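Local coordinates for protein type III effector HopU1 (Pseudomonas syringae pv. tomato, PDB 3U0J) that probably transfers ADP-ribose from NAD+ to arginine side chains of host proteins, as a bacterial type III effector directed at plant immunity, at residues Phe197-Arg202 with Glu239-Leu244; Ala162-Thr167 with Ile222-Gly227; Arg191-Ala196 with Pro245-Phe250; Arg85-Glu90 with Leu155-Asp160; Val251-Ser256 with Leu264-Gln269. One frame throughout, in Å; residues are numbered along the deposited sequence.

How the interactions relate
Interactions 3 and 5 join neighbouring strands of the mixed sheet of an ADP-ribosyltransferase fold and share strand 248-257, where Phe-250 CB packs 3.8 Å from Leu-267 CG. Interaction 1 lies in the small sheet of strands 199-201, 241-243 and 227-229, its centre about 10 Å from that of interaction 2, which runs from the mixed sheet to the small one at Gly-227. The side chain of Gln-269 in interaction 5 bonds the turn at Arg-226. Interaction 4 brings in the helical part, about 30 Å from interaction 5 between centres. Interaction 1 carries Ser-199 to Thr-201 and Glu-239/Glu-241, which probably correspond to the active-site STS and ExE motifs of arginine-specific relatives.

Interaction 1. Residues Phe197-Arg202 with Glu239-Leu244; sequences FMSTTR and EEEIML
Thr-200 grips the carbonyl oxygen of Ile-242 twice, with its backbone N at 3.0 Å and its hydroxyl OG1 at 2.8 Å, the latter tilted 34° from the carbonyl plane. A chi1 of 72° sets OG1 between its own N and carbonyl carbon, and from there it turns toward the neighbouring strand. Ile-242 N returns a bond to Thr-200 O, Leu-244 N binds Met-198 O, and Arg-202 N reaches Glu-240 O at 3.3 Å, extending the antiparallel pairing at both ends. Thr-201 OG1 donates to Glu-239 O at 2.8 Å while accepting the N-H of Ile-203, so it joins the start of 239-244 to the chain just after its own residue. On the face shared by Ser-199 and Glu-241, OG reaches OE2 in a weak bond of 3.3 Å; OE1 of the same carboxylate is bonded to Ser-234. Arg-202 spends its charge chiefly on Asp-229: Glu-240 OE1 lies 3.8 Å from NE, well out of the guanidinium plane, while Ile-242 CD1 lies over one face of that group, toward its rim. Farther out, Met-198 CB packs on Leu-244 CD2 at 3.7 Å, and Met-243 SD approaches the Phe-197 ring obliquely. Ser-199-Thr-Thr, a variant of STS, and Glu-239-x-Glu-241 are consistent with the STS and ExE motifs of arginine-specific ADP-ribosyltransferases, and the doubly bonded Ile-242 carbonyl implies a firmly fixed register between them.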
# COMPACT_ATOMS: atom_id res chain seq x y z
N PHE A 197 3.98 2.39 2.07
CA PHE A 197 2.75 2.64 1.33
C PHE A 197 1.55 2.36 2.21
O PHE A 197 1.24 1.20 2.44
CB PHE A 197 2.68 1.68 0.13
CG PHE A 197 3.76 1.89 -0.88
CD1 PHE A 197 3.62 2.85 -1.86
CD2 PHE A 197 4.92 1.17 -0.84
CE1 PHE A 197 4.62 3.08 -2.79
CE2 PHE A 197 5.92 1.38 -1.74
CZ PHE A 197 5.77 2.34 -2.73
N MET A 198 0.87 3.39 2.70
CA MET A 198 -0.29 3.15 3.56
C MET A 198 -1.47 2.57 2.80
O MET A 198 -1.81 3.00 1.68
CB MET A 198 -0.74 4.38 4.33
CG MET A 198 -1.52 3.99 5.58
SD MET A 198 -2.30 5.36 6.43
CE MET A 198 -0.90 6.13 7.20
N SER A 199 -2.11 1.59 3.42
CA SER A 199 -3.22 0.91 2.80
C SER A 199 -4.44 1.17 3.65
O SER A 199 -4.39 1.02 4.87
CB SER A 199 -2.94 -0.58 2.72
OG SER A 199 -4.09 -1.28 2.28
N THR A 200 -5.53 1.55 3.01
CA THR A 200 -6.71 1.96 3.76
C THR A 200 -7.95 1.45 3.05
O THR A 200 -7.87 1.00 1.91
CB THR A 200 -6.78 3.51 3.87
OG1 THR A 200 -7.13 4.07 2.59
CG2 THR A 200 -5.44 4.09 4.34
N THR A 201 -9.10 1.50 3.71
CA THR A 201 -10.32 1.03 3.06
C THR A 201 -11.45 2.03 3.18
O THR A 201 -11.58 2.70 4.20
CB THR A 201 -10.77 -0.33 3.61
OG1 THR A 201 -11.95 -0.74 2.92
CG2 THR A 201 -11.09 -0.21 5.05
N ARG A 202 -12.26 2.15 2.14
CA ARG A 202 -13.44 3.01 2.19
C ARG A 202 -14.54 2.47 3.12
O ARG A 202 -15.37 3.23 3.62
CB ARG A 202 -14.01 3.18 0.80
CG ARG A 202 -13.40 4.31 0.02
CD ARG A 202 -14.03 4.38 -1.37
NE ARG A 202 -13.43 3.38 -2.24
CZ ARG A 202 -13.35 3.50 -3.57
NH1 ARG A 202 -13.86 4.58 -4.16
NH2 ARG A 202 -12.77 2.54 -4.29
N GLU A 239 -12.21 -5.34 -1.27
CA GLU A 239 -11.65 -4.67 -0.10
C GLU A 239 -11.72 -3.15 -0.28
O GLU A 239 -11.54 -2.41 0.68
CB GLU A 239 -10.21 -5.15 0.18
CG GLU A 239 -10.10 -6.51 0.87
CD GLU A 239 -8.71 -7.18 0.74
OE1 GLU A 239 -7.78 -6.57 0.13
OE2 GLU A 239 -8.54 -8.33 1.23
N GLU A 240 -12.01 -2.70 -1.50
CA GLU A 240 -12.23 -1.28 -1.81
C GLU A 240 -11.15 -0.35 -1.28
O GLU A 240 -11.46 0.70 -0.71
CB GLU A 240 -13.59 -0.80 -1.30
CG GLU A 240 -14.79 -1.29 -2.10
CD GLU A 240 -16.06 -0.46 -1.84
OE1 GLU A 240 -15.95 0.68 -1.31
OE2 GLU A 240 -17.17 -0.94 -2.18
N GLU A 241 -9.89 -0.71 -1.49
CA GLU A 241 -8.79 0.04 -0.90
C GLU A 241 -8.28 1.29 -1.65
O GLU A 241 -8.31 1.39 -2.87
CB GLU A 241 -7.63 -0.89 -0.56
CG GLU A 241 -7.30 -1.86 -1.62
CD GLU A 241 -6.44 -3.01 -1.10
OE1 GLU A 241 -6.79 -4.17 -1.46
OE2 GLU A 241 -5.44 -2.74 -0.35
N ILE A 242 -7.83 2.25 -0.85
CA ILE A 242 -7.15 3.44 -1.30
C ILE A 242 -5.73 3.33 -0.74
O ILE A 242 -5.57 3.02 0.45
CB ILE A 242 -7.83 4.66 -0.71
CG1 ILE A 242 -9.30 4.70 -1.08
CG2 ILE A 242 -7.13 5.91 -1.15
CD1 ILE A 242 -9.54 4.65 -2.56
N MET A 243 -4.71 3.55 -1.57
CA MET A 243 -3.30 3.41 -1.16
C MET A 243 -2.62 4.77 -1.24
O MET A 243 -2.94 5.57 -2.12
CB MET A 243 -2.58 2.37 -2.05
CG MET A 243 -1.11 2.03 -1.68
SD MET A 243 -0.34 0.68 -2.64
CE MET A 243 -1.11 -0.76 -1.93
N LEU A 244 -1.72 5.07 -0.29
CA LEU A 244 -1.01 6.36 -0.31
C LEU A 244 0.42 6.19 -0.76
O LEU A 244 1.01 5.15 -0.54
CB LEU A 244 -0.99 7.00 1.08
CG LEU A 244 -2.28 7.61 1.64
CD1 LEU A 244 -3.12 8.11 0.50
CD2 LEU A 244 -3.05 6.56 2.38

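Interaction 2. Residues Ala162-Thr167 with Ile222-Gly227; sequences AAFRGT and ISLKRG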
# COMPACT_ATOMS: atom_id res chain seq x y z
N ALA A 162 -7.57 10.25 -11.42
CA ALA A 162 -8.72 9.86 -10.60
C ALA A 162 -8.41 9.89 -9.12
O ALA A 162 -8.85 9.01 -8.37
CB ALA A 162 -9.21 8.46 -11.01
N ALA A 163 -7.66 10.89 -8.69
CA ALA A 163 -7.36 11.05 -7.28
C ALA A 163 -8.58 10.83 -6.38
O ALA A 163 -9.72 11.08 -6.77
CB ALA A 163 -6.77 12.42 -7.04
N PHE A 164 -8.35 10.35 -5.18
CA PHE A 164 -9.44 10.15 -4.25
C PHE A 164 -9.28 11.16 -3.14
O PHE A 164 -8.16 11.44 -2.70
CB PHE A 164 -9.43 8.72 -3.68
CG PHE A 164 -10.40 8.51 -2.54
CD1 PHE A 164 -11.66 8.01 -2.77
CD2 PHE A 164 -10.04 8.81 -1.25
CE1 PHE A 164 -12.55 7.81 -1.73
CE2 PHE A 164 -10.92 8.61 -0.19
CZ PHE A 164 -12.17 8.12 -0.43
N ARG A 165 -10.40 11.74 -2.75
CA ARG A 165 -10.45 12.61 -1.60
C ARG A 165 -11.67 12.17 -0.81
O ARG A 165 -12.67 11.74 -1.38
CB ARG A 165 -10.51 14.08 -2.03
CG ARG A 165 -11.89 14.62 -2.32
CD ARG A 165 -11.83 15.94 -3.09
NE ARG A 165 -11.85 15.72 -4.54
CZ ARG A 165 -12.85 16.05 -5.34
NH1 ARG A 165 -13.94 16.64 -4.86
NH2 ARG A 165 -12.77 15.79 -6.64
N GLY A 166 -11.57 12.19 0.51
CA GLY A 166 -12.65 11.66 1.33
C GLY A 166 -12.16 10.84 2.50
O GLY A 166 -10.98 10.84 2.83
N THR A 167 -13.09 10.13 3.13
CA THR A 167 -12.78 9.40 4.35
C THR A 167 -12.51 7.93 4.06
O THR A 167 -13.25 7.29 3.31
CB THR A 167 -13.93 9.54 5.39
OG1 THR A 167 -13.98 10.89 5.86
CG2 THR A 167 -13.70 8.61 6.57
N ILE A 222 -9.37 8.39 8.65
CA ILE A 222 -8.49 9.27 7.89
C ILE A 222 -9.28 9.99 6.82
O ILE A 222 -10.04 9.37 6.07
CB ILE A 222 -7.41 8.44 7.22
CG1 ILE A 222 -6.82 7.45 8.22
CG2 ILE A 222 -6.36 9.32 6.60
CD1 ILE A 222 -5.78 6.54 7.63
N SER A 223 -9.11 11.30 6.75
CA SER A 223 -9.67 12.03 5.63
C SER A 223 -8.51 12.47 4.73
O SER A 223 -7.54 13.08 5.19
CB SER A 223 -10.51 13.21 6.09
OG SER A 223 -9.69 14.23 6.63
N LEU A 224 -8.62 12.11 3.46
CA LEU A 224 -7.54 12.27 2.52
C LEU A 224 -7.84 13.42 1.59
O LEU A 224 -8.98 13.57 1.11
CB LEU A 224 -7.37 11.00 1.70
CG LEU A 224 -7.06 9.73 2.50
CD1 LEU A 224 -7.35 8.50 1.67
CD2 LEU A 224 -5.61 9.75 2.96
N LYS A 225 -6.83 14.21 1.31
CA LYS A 225 -6.93 15.17 0.23
C LYS A 225 -6.60 14.46 -1.08
O LYS A 225 -7.17 14.78 -2.13
CB LYS A 225 -5.97 16.34 0.47
CG LYS A 225 -6.22 17.07 1.77
CD LYS A 225 -5.28 18.26 1.93
CE LYS A 225 -5.58 19.04 3.19
NZ LYS A 225 -4.77 20.28 3.27
N ARG A 226 -5.69 13.49 -1.03
CA ARG A 226 -5.24 12.85 -2.25
C ARG A 226 -4.71 11.42 -2.03
O ARG A 226 -3.78 11.19 -1.25
CB ARG A 226 -4.19 13.73 -2.91
CG ARG A 226 -3.88 13.37 -4.36
CD ARG A 226 -3.16 14.54 -5.08
NE ARG A 226 -2.27 14.05 -6.14
CZ ARG A 226 -2.52 14.16 -7.44
NH1 ARG A 226 -3.63 14.75 -7.87
NH2 ARG A 226 -1.64 13.68 -8.31
N GLY A 227 -5.30 10.46 -2.73
CA GLY A 227 -4.90 9.07 -2.61
C GLY A 227 -5.26 8.23 -3.83
O GLY A 227 -5.96 8.69 -4.73
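The ring of Phe-164 meets Leu-224 obliquely, its CD2 and CE2 each 4.0 Å from the methyl CD1, and the two side chains cross at about a right angle. Standing with CG opposite the backbone N (chi1 170°), the ring spreads over the same side of the strand as Gly-166. The absence of a side chain there suits both the neighbouring ring and a positive phi that would press a CB against the preceding carbonyl. The second flat group, the guanidinium of Arg-226, is approached obliquely by the Ala-163 methyl, with NH1 4.0 Å from CB; a small residue suits a place beside that long, extended chain, whose NH2 makes a long, weak ion pair with Asp-160. Between these side chains the backbones pair antiparallel. Gly-166 N donates to Leu-224 O at 3.0 Å, and Leu-224 N answers to Gly-166 O in a nearly straight bond of 2.8 Å. Beyond them, Phe-164 N binds Gly-227 O at 2.9 Å, but the return from Gly-227 N is weak. A beta bulge separates the two bonded pairs, Lys-225 and Arg-226 standing across from the single residue Arg-165. There the chain leaves strand 218-224 of the mixed sheet and turns toward strand 227-229 of the smaller one, held at the corner by Gln-269, which accepts from Arg-226 N. Leu-224 packs inward on Val-168 and Phe-250, and helix 145-162 leads directly into the Phe-164 strand.

Interaction 3. Residues Arg191-Ala196 with Pro245-Phe250; sequences RYVEPA and PMMSEF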
# COMPACT_ATOMS: atom_id res chain seq x y z
N ARG A 191 3.23 15.00 13.98
CA ARG A 191 2.61 14.33 12.84
C ARG A 191 2.75 12.81 12.87
O ARG A 191 3.77 12.26 13.28
CB ARG A 191 3.18 14.88 11.54
CG ARG A 191 2.81 16.32 11.30
CD ARG A 191 3.64 16.95 10.21
NE ARG A 191 3.14 18.29 9.92
CZ ARG A 191 3.44 18.99 8.82
NH1 ARG A 191 4.26 18.47 7.91
NH2 ARG A 191 2.92 20.20 8.65
N TYR A 192 1.70 12.13 12.45
CA TYR A 192 1.82 10.72 12.17
C TYR A 192 2.36 10.59 10.77
O TYR A 192 1.76 11.07 9.80
CB TYR A 192 0.46 10.05 12.27
CG TYR A 192 0.51 8.56 12.06
CD1 TYR A 192 0.13 8.00 10.84
CD2 TYR A 192 0.94 7.70 13.06
CE1 TYR A 192 0.17 6.64 10.63
CE2 TYR A 192 0.97 6.33 12.86
CZ TYR A 192 0.59 5.80 11.63
OH TYR A 192 0.63 4.45 11.40
N VAL A 193 3.52 9.95 10.65
CA VAL A 193 4.18 9.79 9.37
C VAL A 193 4.42 8.32 9.05
O VAL A 193 5.00 7.58 9.86
CB VAL A 193 5.53 10.53 9.36
CG1 VAL A 193 6.29 10.26 8.06
CG2 VAL A 193 5.31 12.02 9.58
N GLU A 194 3.95 7.90 7.88
CA GLU A 194 4.14 6.52 7.43
C GLU A 194 5.11 6.42 6.24
O GLU A 194 4.77 6.81 5.12
CB GLU A 194 2.80 5.88 7.09
CG GLU A 194 2.96 4.54 6.38
CD GLU A 194 3.70 3.54 7.23
OE1 GLU A 194 4.88 3.25 6.95
OE2 GLU A 194 3.09 3.06 8.21
N PRO A 195 6.32 5.91 6.48
CA PRO A 195 7.33 5.85 5.40
C PRO A 195 6.95 4.86 4.31
O PRO A 195 7.38 5.02 3.17
CB PRO A 195 8.59 5.37 6.12
CG PRO A 195 8.37 5.78 7.58
CD PRO A 195 6.90 5.66 7.81
N ALA A 196 6.16 3.85 4.65
CA ALA A 196 5.79 2.86 3.64
C ALA A 196 4.51 3.27 2.91
O ALA A 196 4.02 4.38 3.10
CB ALA A 196 5.64 1.50 4.28
N PRO A 245 1.00 7.22 -1.38
CA PRO A 245 2.43 7.20 -1.75
C PRO A 245 3.33 7.14 -0.52
O PRO A 245 2.89 7.56 0.55
CB PRO A 245 2.63 8.55 -2.44
CG PRO A 245 1.26 9.04 -2.80
CD PRO A 245 0.36 8.49 -1.75
N MET A 246 4.56 6.65 -0.66
CA MET A 246 5.56 6.69 0.41
C MET A 246 5.55 8.03 1.16
O MET A 246 5.26 9.07 0.58
CB MET A 246 6.97 6.46 -0.16
CG MET A 246 7.24 5.10 -0.77
SD MET A 246 8.83 5.11 -1.62
CE MET A 246 8.98 6.82 -2.09
N MET A 247 5.88 7.99 2.45
CA MET A 247 6.04 9.21 3.25
C MET A 247 4.79 10.08 3.34
O MET A 247 4.88 11.31 3.28
CB MET A 247 7.22 10.06 2.76
CG MET A 247 8.55 9.61 3.34
SD MET A 247 8.60 9.61 5.14
CE MET A 247 9.81 8.33 5.41
N SER A 248 3.64 9.44 3.49
CA SER A 248 2.41 10.17 3.76
C SER A 248 2.42 10.70 5.19
O SER A 248 2.91 10.04 6.12
CB SER A 248 1.20 9.27 3.55
OG SER A 248 1.20 8.26 4.52
N GLU A 249 1.85 11.88 5.36
CA GLU A 249 1.98 12.63 6.60
C GLU A 249 0.60 13.05 7.10
O GLU A 249 -0.21 13.55 6.31
CB GLU A 249 2.83 13.86 6.30
CG GLU A 249 3.78 14.26 7.41
CD GLU A 249 5.07 14.87 6.89
OE1 GLU A 249 5.49 14.58 5.74
OE2 GLU A 249 5.68 15.64 7.67
N PHE A 250 0.34 12.87 8.40
CA PHE A 250 -0.98 13.21 8.97
C PHE A 250 -0.96 14.00 10.29
O PHE A 250 -0.09 13.80 11.13
CB PHE A 250 -1.84 11.96 9.17
CG PHE A 250 -1.93 11.09 7.96
CD1 PHE A 250 -2.96 11.24 7.05
CD2 PHE A 250 -0.95 10.13 7.71
CE1 PHE A 250 -3.03 10.45 5.92
CE2 PHE A 250 -1.02 9.34 6.58
CZ PHE A 250 -2.06 9.50 5.68
O HOH W 1 1.88 5.95 2.66
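Strand 192-194 forms one border of the mixed five-stranded sheet and pairs antiparallel with strand 248-257. Tyr-192 and Phe-250 exchange N-H...O bonds of 2.8 Å (Tyr-192 N to Phe-250 O) and 2.7 Å (Phe-250 N to Tyr-192 O), and their side chains lie side by side, Phe-250 CD2 at the edge of the Tyr-192 ring. Glu-194 N continues the pairing to Ser-248 O. On the other face, Arg-191 NH1 bridges to Glu-249 OE2 at 3.2 Å; the oxygen lies in the guanidinium plane yet is met from above the carboxylate plane; OE1 of the same carboxylate pairs with Arg-133. Val-193 CG2 packs along the aliphatic part of Glu-249, and CG1 touches Met-247 SD at 3.8 Å. Where the strands part, a water sits within bonding distance of Ala-196 O, Pro-245 O and Ser-248 OG. Glu-194 folds back, chi2 61°, so that OE1 accepts Ala-196 N through its anti lone pair while OE2 pairs with Arg-125 of helix 116-126. Met-246 packs against that helix and helix 145-162, and Phe-250 packs against Leu-267 and Gln-269 of the adjoining strand 263-269.

Interaction 4. Residues Arg85-Glu90 with Leu155-Asp160; sequences RDVYPE and LNRLMD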
# COMPACT_ATOMS: atom_id res chain seq x y z
N ARG A 85 -6.30 3.78 -18.53
CA ARG A 85 -6.04 4.04 -19.94
C ARG A 85 -4.57 4.24 -20.21
O ARG A 85 -4.01 3.63 -21.11
CB ARG A 85 -6.80 5.26 -20.43
CG ARG A 85 -6.70 5.48 -21.92
CD ARG A 85 -7.37 6.78 -22.33
NE ARG A 85 -7.01 7.19 -23.68
CZ ARG A 85 -7.71 6.89 -24.78
NH1 ARG A 85 -8.84 6.16 -24.71
NH2 ARG A 85 -7.26 7.33 -25.96
N ASP A 86 -3.95 5.11 -19.41
CA ASP A 86 -2.53 5.40 -19.53
C ASP A 86 -1.72 4.86 -18.37
O ASP A 86 -0.78 5.51 -17.92
CB ASP A 86 -2.31 6.89 -19.66
CG ASP A 86 -3.04 7.46 -20.83
OD1 ASP A 86 -3.98 8.26 -20.60
OD2 ASP A 86 -2.72 7.08 -21.97
N VAL A 87 -2.10 3.69 -17.88
CA VAL A 87 -1.35 3.00 -16.85
C VAL A 87 -0.82 1.70 -17.44
O VAL A 87 -1.57 0.95 -18.05
CB VAL A 87 -2.24 2.68 -15.65
CG1 VAL A 87 -1.42 2.00 -14.57
CG2 VAL A 87 -2.88 3.94 -15.13
N TYR A 88 0.46 1.42 -17.26
CA TYR A 88 1.07 0.24 -17.84
C TYR A 88 0.73 -1.05 -17.10
O TYR A 88 0.36 -1.04 -15.93
CB TYR A 88 2.57 0.44 -17.93
CG TYR A 88 2.96 1.50 -18.93
CD1 TYR A 88 3.23 1.16 -20.25
CD2 TYR A 88 3.07 2.83 -18.55
CE1 TYR A 88 3.59 2.13 -21.17
CE2 TYR A 88 3.44 3.80 -19.46
CZ TYR A 88 3.69 3.45 -20.77
OH TYR A 88 4.05 4.41 -21.68
N PRO A 89 0.82 -2.20 -17.81
CA PRO A 89 0.59 -3.51 -17.20
C PRO A 89 1.59 -3.78 -16.08
O PRO A 89 1.25 -4.41 -15.07
CB PRO A 89 0.82 -4.47 -18.35
CG PRO A 89 0.48 -3.69 -19.56
CD PRO A 89 0.92 -2.28 -19.28
N GLU A 90 2.81 -3.32 -16.25
CA GLU A 90 3.81 -3.48 -15.21
C GLU A 90 3.34 -2.77 -13.93
O GLU A 90 3.60 -3.23 -12.82
CB GLU A 90 5.19 -2.98 -15.67
CG GLU A 90 5.81 -3.80 -16.82
CD GLU A 90 5.33 -3.40 -18.24
OE1 GLU A 90 4.34 -2.65 -18.38
OE2 GLU A 90 5.96 -3.85 -19.22
N LEU A 155 0.74 4.54 -8.59
CA LEU A 155 -0.12 5.42 -7.81
C LEU A 155 -0.12 6.81 -8.42
O LEU A 155 -1.14 7.48 -8.42
CB LEU A 155 0.31 5.46 -6.35
CG LEU A 155 0.58 4.12 -5.65
CD1 LEU A 155 0.88 4.34 -4.18
CD2 LEU A 155 -0.57 3.12 -5.81
N ASN A 156 1.01 7.26 -8.95
CA ASN A 156 1.05 8.59 -9.54
C ASN A 156 0.16 8.69 -10.79
O ASN A 156 -0.66 9.61 -10.88
CB ASN A 156 2.50 9.04 -9.83
CG ASN A 156 3.19 9.63 -8.58
OD1 ASN A 156 2.54 10.13 -7.68
ND2 ASN A 156 4.53 9.58 -8.56
N ARG A 157 0.32 7.75 -11.74
CA ARG A 157 -0.53 7.64 -12.92
C ARG A 157 -2.01 7.68 -12.52
O ARG A 157 -2.80 8.37 -13.13
CB ARG A 157 -0.29 6.30 -13.62
CG ARG A 157 0.50 6.28 -14.93
CD ARG A 157 1.88 6.68 -14.66
NE ARG A 157 2.95 6.01 -15.42
CZ ARG A 157 3.58 6.55 -16.46
NH1 ARG A 157 3.18 7.71 -16.97
NH2 ARG A 157 4.60 5.92 -17.01
N LEU A 158 -2.38 6.91 -11.50
CA LEU A 158 -3.79 6.83 -11.10
C LEU A 158 -4.28 8.09 -10.38
O LEU A 158 -5.39 8.56 -10.65
CB LEU A 158 -4.05 5.62 -10.20
CG LEU A 158 -4.08 4.21 -10.78
CD1 LEU A 158 -3.95 3.17 -9.66
CD2 LEU A 158 -5.32 3.96 -11.64
N MET A 159 -3.50 8.61 -9.45
CA MET A 159 -3.90 9.84 -8.80
C MET A 159 -4.02 10.96 -9.87
O MET A 159 -4.83 11.86 -9.74
CB MET A 159 -2.97 10.21 -7.64
CG MET A 159 -3.24 9.42 -6.35
SD MET A 159 -2.23 9.91 -4.94
CE MET A 159 -0.64 9.63 -5.67
N ASP A 160 -3.24 10.88 -10.94
CA ASP A 160 -3.30 11.93 -11.96
C ASP A 160 -4.64 12.01 -12.63
O ASP A 160 -5.09 13.10 -12.99
CB ASP A 160 -2.23 11.75 -13.02
CG ASP A 160 -0.88 12.25 -12.57
OD1 ASP A 160 -0.85 12.93 -11.52
OD2 ASP A 160 0.13 11.95 -13.25
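Arg-157, on the helix that begins at 145, meets three consecutive residues of the loop 86-88 as its chain runs outward. CB rests on Val-87 CG2 at 3.8 Å, the two side chains running antiparallel alongside one another; CG then passes Asp-86 O at 3.3 Å. Bends at chi2 (66°) and chi3 carry the guanidinium round to Tyr-88, where NH2 lies 3.4 Å from CE2 at the ring edge. The two planes stand 48° apart, an approach at the rim; the cation-pi partner of this ring is Arg-44. Next along the helix, Leu-158 turns CD2 toward Val-87 CG2, a looser apolar touch at 4.3 Å. The charged end of Arg-157 has other partners: NE pairs with Glu-91 and NH2 bonds Ser-39. Tyr-88 is the N-cap of helix 89-99, and Glu-91 also accepts its backbone N-H. A long, flexible arginine suits this place because its methylenes pack on the loop while one shared carboxylate, that of Glu-91, ties its charge to the N-terminus of helix 89-99.

Interaction 5. Residues Val251-Ser256 with Leu264-Gln269; sequences VIEHAS and LFVLSQ
Glu-253 and His-254 both stand opposite Val-266, a classic beta bulge that gives strand 251-256 one extra residue. Glu-253 N reaches Val-266 O in a weak, bent bond of 2.9 Å, whereas Val-266 N donates to His-254 O in a straighter one (N-H...O 165°). The helix-like backbone of Glu-253 (psi -47°) makes the bulge, and the bend at chi2 (-90°) brings its carboxylate alongside the next pair, CG lying 3.7 Å from Ser-268 CB. His-254 runs alongside Val-266, whose branched CB meets the imidazole at its edge, CD2 lying 3.9 Å from CG1. These strands form the hairpin 248-257/263-269 of the mixed sheet, and paired bonds close the register on either side of the bulge: Val-251 with Ser-268, and Ser-256 with Leu-264. Apolar residues occupy the other face. Ile-252 CG1 lies 3.9 Å from Leu-267 CD1, running alongside it, and the small Ala-255 methyl sits obliquely to the Phe-265 ring at CD1. Helix 176-188 packs on this face, Tyr-183 meeting Phe-265 edge-to-face and Phe-186 touching Ile-252 and Ala-255.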
# COMPACT_ATOMS: atom_id res chain seq x y z
N VAL A 251 -1.94 14.88 10.43
CA VAL A 251 -2.22 15.54 11.69
C VAL A 251 -3.26 14.70 12.42
O VAL A 251 -4.29 14.35 11.84
CB VAL A 251 -2.83 16.92 11.45
CG1 VAL A 251 -3.24 17.57 12.76
CG2 VAL A 251 -1.86 17.80 10.68
N ILE A 252 -3.02 14.38 13.68
CA ILE A 252 -4.07 13.71 14.43
C ILE A 252 -5.01 14.75 15.02
O ILE A 252 -4.66 15.41 15.99
CB ILE A 252 -3.51 12.84 15.54
CG1 ILE A 252 -2.43 11.92 14.97
CG2 ILE A 252 -4.64 12.06 16.19
CD1 ILE A 252 -1.58 11.21 15.99
N GLU A 253 -6.19 14.90 14.43
CA GLU A 253 -7.18 15.88 14.90
C GLU A 253 -7.82 15.50 16.25
O GLU A 253 -7.91 16.35 17.14
CB GLU A 253 -8.29 16.12 13.86
CG GLU A 253 -7.83 16.33 12.40
CD GLU A 253 -7.55 17.79 12.05
OE1 GLU A 253 -7.41 18.11 10.84
OE2 GLU A 253 -7.47 18.62 12.99
N HIS A 254 -8.25 14.25 16.41
CA HIS A 254 -8.93 13.81 17.63
C HIS A 254 -8.44 12.43 18.03
O HIS A 254 -7.93 11.70 17.21
CB HIS A 254 -10.46 13.77 17.43
CG HIS A 254 -11.01 14.99 16.75
ND1 HIS A 254 -11.21 16.19 17.41
CD2 HIS A 254 -11.40 15.20 15.47
CE1 HIS A 254 -11.70 17.08 16.56
NE2 HIS A 254 -11.82 16.51 15.38
N ALA A 255 -8.60 12.07 19.30
CA ALA A 255 -8.16 10.77 19.79
C ALA A 255 -8.94 10.42 21.04
O ALA A 255 -8.92 11.17 22.01
CB ALA A 255 -6.68 10.82 20.10
N SER A 256 -9.68 9.34 20.98
CA SER A 256 -10.59 8.99 22.01
C SER A 256 -10.82 7.50 22.14
O SER A 256 -10.48 6.75 21.31
CB SER A 256 -11.90 9.68 21.73
OG SER A 256 -12.31 9.47 20.41
N LEU A 264 -9.80 5.30 18.92
CA LEU A 264 -10.05 5.86 17.62
C LEU A 264 -9.20 7.10 17.48
O LEU A 264 -9.31 8.02 18.28
CB LEU A 264 -11.53 6.23 17.49
CG LEU A 264 -11.85 7.18 16.33
CD1 LEU A 264 -11.69 6.49 15.00
CD2 LEU A 264 -13.25 7.71 16.46
N PHE A 265 -8.36 7.13 16.46
CA PHE A 265 -7.64 8.36 16.12
C PHE A 265 -8.14 8.91 14.81
O PHE A 265 -8.21 8.19 13.81
CB PHE A 265 -6.14 8.12 16.07
CG PHE A 265 -5.62 7.51 17.30
CD1 PHE A 265 -5.18 8.31 18.34
CD2 PHE A 265 -5.63 6.14 17.46
CE1 PHE A 265 -4.73 7.75 19.51
CE2 PHE A 265 -5.18 5.56 18.62
CZ PHE A 265 -4.73 6.36 19.66
N VAL A 266 -8.51 10.18 14.82
CA VAL A 266 -8.96 10.82 13.61
C VAL A 266 -7.77 11.50 12.99
O VAL A 266 -7.12 12.32 13.62
CB VAL A 266 -10.06 11.85 13.86
CG1 VAL A 266 -10.24 12.72 12.63
CG2 VAL A 266 -11.36 11.14 14.24
N LEU A 267 -7.48 11.12 11.75
CA LEU A 267 -6.32 11.62 11.03
C LEU A 267 -6.70 12.56 9.89
O LEU A 267 -7.76 12.45 9.30
CB LEU A 267 -5.52 10.45 10.47
CG LEU A 267 -4.35 9.99 11.32
CD1 LEU A 267 -4.77 9.80 12.75
CD2 LEU A 267 -3.76 8.71 10.74
N SER A 268 -5.81 13.50 9.58
CA SER A 268 -6.03 14.42 8.48
C SER A 268 -4.77 14.52 7.61
O SER A 268 -3.70 14.88 8.11
CB SER A 268 -6.41 15.78 9.02
OG SER A 268 -6.93 16.59 8.00
N GLN A 269 -4.89 14.19 6.33
CA GLN A 269 -3.75 14.19 5.43
C GLN A 269 -3.23 15.60 5.16
O GLN A 269 -4.02 16.54 4.97
CB GLN A 269 -4.09 13.51 4.11
CG GLN A 269 -2.90 13.29 3.21
CD GLN A 269 -3.29 12.75 1.85
OE1 GLN A 269 -4.43 12.92 1.40
NE2 GLN A 269 -2.35 12.08 1.18